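Local coordinates for Myo-inositol 2-dehydrogenase (Lactobacillus plantarum WCFS1, PDB 3CEA), which probably catalyses the NAD-dependent oxidation of myo-inositol at its 2-position, with the dinucleotide held by a Rossmann-fold domain, at residues I89-N93 / A94-V98. Sequence-based numbering, arbitrary orientation.
Sequences IYAMN and AGLNV
A Schellman motif closes helix 84-93, identified by two backbone bonds and by the positive phi (85°) of Gly-95, its C-prime residue. Leu-96 N donates to Ala-91 O at 3.1 Å, the donor tilted only modestly from the carbonyl plane. Gly-95 N reaches Met-92 O, also at 3.1 Å; its N-H points fairly straight at the oxygen (154°), yet approaches from well above the carbonyl plane. Ala-94 N has poorer geometry, making weak bonds to both Tyr-90 O (3.3 Å) and Ala-91 O (3.2 Å), so Ala-91 O receives a second, weak donor besides Leu-96 N. The turn leads into strand 97-100 and completes the beta-alpha-beta unit of strand 74-77, helix 84-93 and strand 97-100 in the Rossmann domain. On the strand, Val-98 directs one methyl against the helix: CG1 is anti to the backbone N (chi1 178°), which leaves CG2 anti to the carbonyl carbon, beside the backbone N, and 3.8 Å from Ala-91 CB. The same CG2 lies 3.8 Å from Met-92 SE, where the selenomethionine chain, bent at chi2 and chi3, crosses the valine at a slant. Leu-96 adds a looser contact, CD2 to Ala-91 CB at 4.2 Å. Ile-75 of strand 74-77 touches Ala-91, Leu-96 and Val-98, extending this apolar cluster to the neighbouring strand. Gln-124 NE2 hydrogen-bonds both Met-92 O and Leu-96 O, giving the former a second donor besides Gly-95 N.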
ATOM      1  N   ILE A  89     -19.739  42.589  -2.563  1.00 43.75           N
ATOM      2  CA  ILE A  89     -19.919  43.988  -2.967  1.00 43.56           C
ATOM      3  C   ILE A  89     -20.274  44.879  -1.769  1.00 43.81           C
ATOM      4  O   ILE A  89     -19.651  45.923  -1.562  1.00 44.26           O
ATOM      5  CB  ILE A  89     -20.970  44.132  -4.108  1.00 43.49           C
ATOM      6  CG1 ILE A  89     -20.438  43.513  -5.407  1.00 42.52           C
ATOM      7  CG2 ILE A  89     -21.335  45.603  -4.339  1.00 42.83           C
ATOM      8  CD1 ILE A  89     -21.513  43.170  -6.430  1.00 40.59           C
ATOM      9  N   TYR A  90     -21.254  44.451  -0.975  1.00 43.68           N
ATOM     10  CA  TYR A  90     -21.693  45.222   0.190  1.00 43.55           C
ATOM     11  C   TYR A  90     -20.574  45.415   1.217  1.00 43.38           C
ATOM     12  O   TYR A  90     -20.399  46.511   1.751  1.00 43.18           O
ATOM     13  CB  TYR A  90     -22.916  44.570   0.842  1.00 43.52           C
ATOM     14  CG  TYR A  90     -23.729  45.521   1.693  1.00 43.31           C
ATOM     15  CD1 TYR A  90     -24.633  46.407   1.108  1.00 43.18           C
ATOM     16  CD2 TYR A  90     -23.595  45.534   3.081  1.00 43.64           C
ATOM     17  CE1 TYR A  90     -25.384  47.287   1.884  1.00 43.97           C
ATOM     18  CE2 TYR A  90     -24.342  46.410   3.870  1.00 43.52           C
ATOM     19  CZ  TYR A  90     -25.234  47.283   3.263  1.00 43.61           C
ATOM     20  OH  TYR A  90     -25.977  48.151   4.027  1.00 42.84           O
ATOM     21  N   ALA A  91     -19.819  44.348   1.471  1.00 43.47           N
ATOM     22  CA  ALA A  91     -18.717  44.364   2.434  1.00 43.50           C
ATOM     23  C   ALA A  91     -17.508  45.157   1.935  1.00 43.65           C
ATOM     24  O   ALA A  91     -16.873  45.867   2.716  1.00 43.64           O
ATOM     25  CB  ALA A  91     -18.311  42.940   2.807  1.00 43.36           C
HETATM   26  N   MSE A  92     -17.194  45.027   0.645  1.00 43.84           N
HETATM   27  CA  MSE A  92     -16.127  45.813   0.014  1.00 44.09           C
HETATM   28  C   MSE A  92     -16.429  47.313   0.096  1.00 44.06           C
HETATM   29  O   MSE A  92     -15.545  48.113   0.409  1.00 44.06           O
HETATM   30  CB  MSE A  92     -15.924  45.406  -1.452  1.00 44.13           C
HETATM   31  CG  MSE A  92     -15.361  44.002  -1.687  1.00 45.21           C
HETATM   32 SE   MSE A  92     -13.479  43.733  -1.225  0.75 48.16          SE
HETATM   33  CE  MSE A  92     -12.694  45.163  -2.177  1.00 46.73           C
ATOM     34  N   ASN A  93     -17.682  47.678  -0.180  1.00 43.92           N
ATOM     35  CA  ASN A  93     -18.131  49.071  -0.129  1.00 43.98           C
ATOM     36  C   ASN A  93     -18.112  49.674   1.274  1.00 44.24           C
ATOM     37  O   ASN A  93     -18.059  50.896   1.430  1.00 44.37           O
ATOM     38  CB  ASN A  93     -19.535  49.208  -0.730  1.00 43.87           C
ATOM     39  CG  ASN A  93     -19.535  49.149  -2.245  1.00 43.48           C
ATOM     40  OD1 ASN A  93     -18.574  49.559  -2.898  1.00 44.21           O
ATOM     41  ND2 ASN A  93     -20.623  48.646  -2.813  1.00 42.71           N
ATOM     42  N   ALA A  94     -18.162  48.812   2.287  1.00 44.25           N
ATOM     43  CA  ALA A  94     -18.119  49.246   3.677  1.00 44.33           C
ATOM     44  C   ALA A  94     -16.690  49.288   4.222  1.00 44.61           C
ATOM     45  O   ALA A  94     -16.483  49.478   5.423  1.00 44.89           O
ATOM     46  CB  ALA A  94     -18.996  48.349   4.534  1.00 44.41           C
ATOM     47  N   GLY A  95     -15.712  49.108   3.337  1.00 44.74           N
ATOM     48  CA  GLY A  95     -14.296  49.224   3.698  1.00 44.67           C
ATOM     49  C   GLY A  95     -13.671  47.967   4.273  1.00 44.71           C
ATOM     50  O   GLY A  95     -12.496  47.967   4.654  1.00 44.98           O
ATOM     51  N   LEU A  96     -14.451  46.891   4.326  1.00 44.45           N
ATOM     52  CA  LEU A  96     -14.010  45.630   4.912  1.00 44.08           C
ATOM     53  C   LEU A  96     -13.078  44.846   3.990  1.00 43.96           C
ATOM     54  O   LEU A  96     -13.169  44.938   2.763  1.00 43.69           O
ATOM     55  CB  LEU A  96     -15.224  44.763   5.275  1.00 44.07           C
ATOM     56  CG  LEU A  96     -15.958  44.935   6.612  1.00 43.84           C
ATOM     57  CD1 LEU A  96     -16.455  46.359   6.855  1.00 45.57           C
ATOM     58  CD2 LEU A  96     -17.120  43.959   6.678  1.00 43.92           C
ATOM     59  N   ASN A  97     -12.170  44.088   4.600  1.00 43.77           N
ATOM     60  CA  ASN A  97     -11.389  43.089   3.886  1.00 43.59           C
ATOM     61  C   ASN A  97     -12.213  41.813   3.825  1.00 43.43           C
ATOM     62  O   ASN A  97     -12.856  41.438   4.806  1.00 43.27           O
ATOM     63  CB  ASN A  97     -10.052  42.843   4.589  1.00 43.71           C
ATOM     64  CG  ASN A  97      -9.190  44.092   4.654  1.00 44.40           C
ATOM     65  OD1 ASN A  97      -8.497  44.436   3.694  1.00 45.21           O
ATOM     66  ND2 ASN A  97      -9.229  44.779   5.792  1.00 43.63           N
ATOM     67  N   VAL A  98     -12.208  41.154   2.670  1.00 43.51           N
ATOM     68  CA  VAL A  98     -13.127  40.045   2.426  1.00 43.31           C
ATOM     69  C   VAL A  98     -12.417  38.730   2.115  1.00 43.70           C
ATOM     70  O   VAL A  98     -11.586  38.654   1.205  1.00 43.51           O
ATOM     71  CB  VAL A  98     -14.133  40.373   1.282  1.00 43.22           C
ATOM     72  CG1 VAL A  98     -15.058  39.193   1.016  1.00 42.74           C
ATOM     73  CG2 VAL A  98     -14.946  41.615   1.610  1.00 41.98           C
TER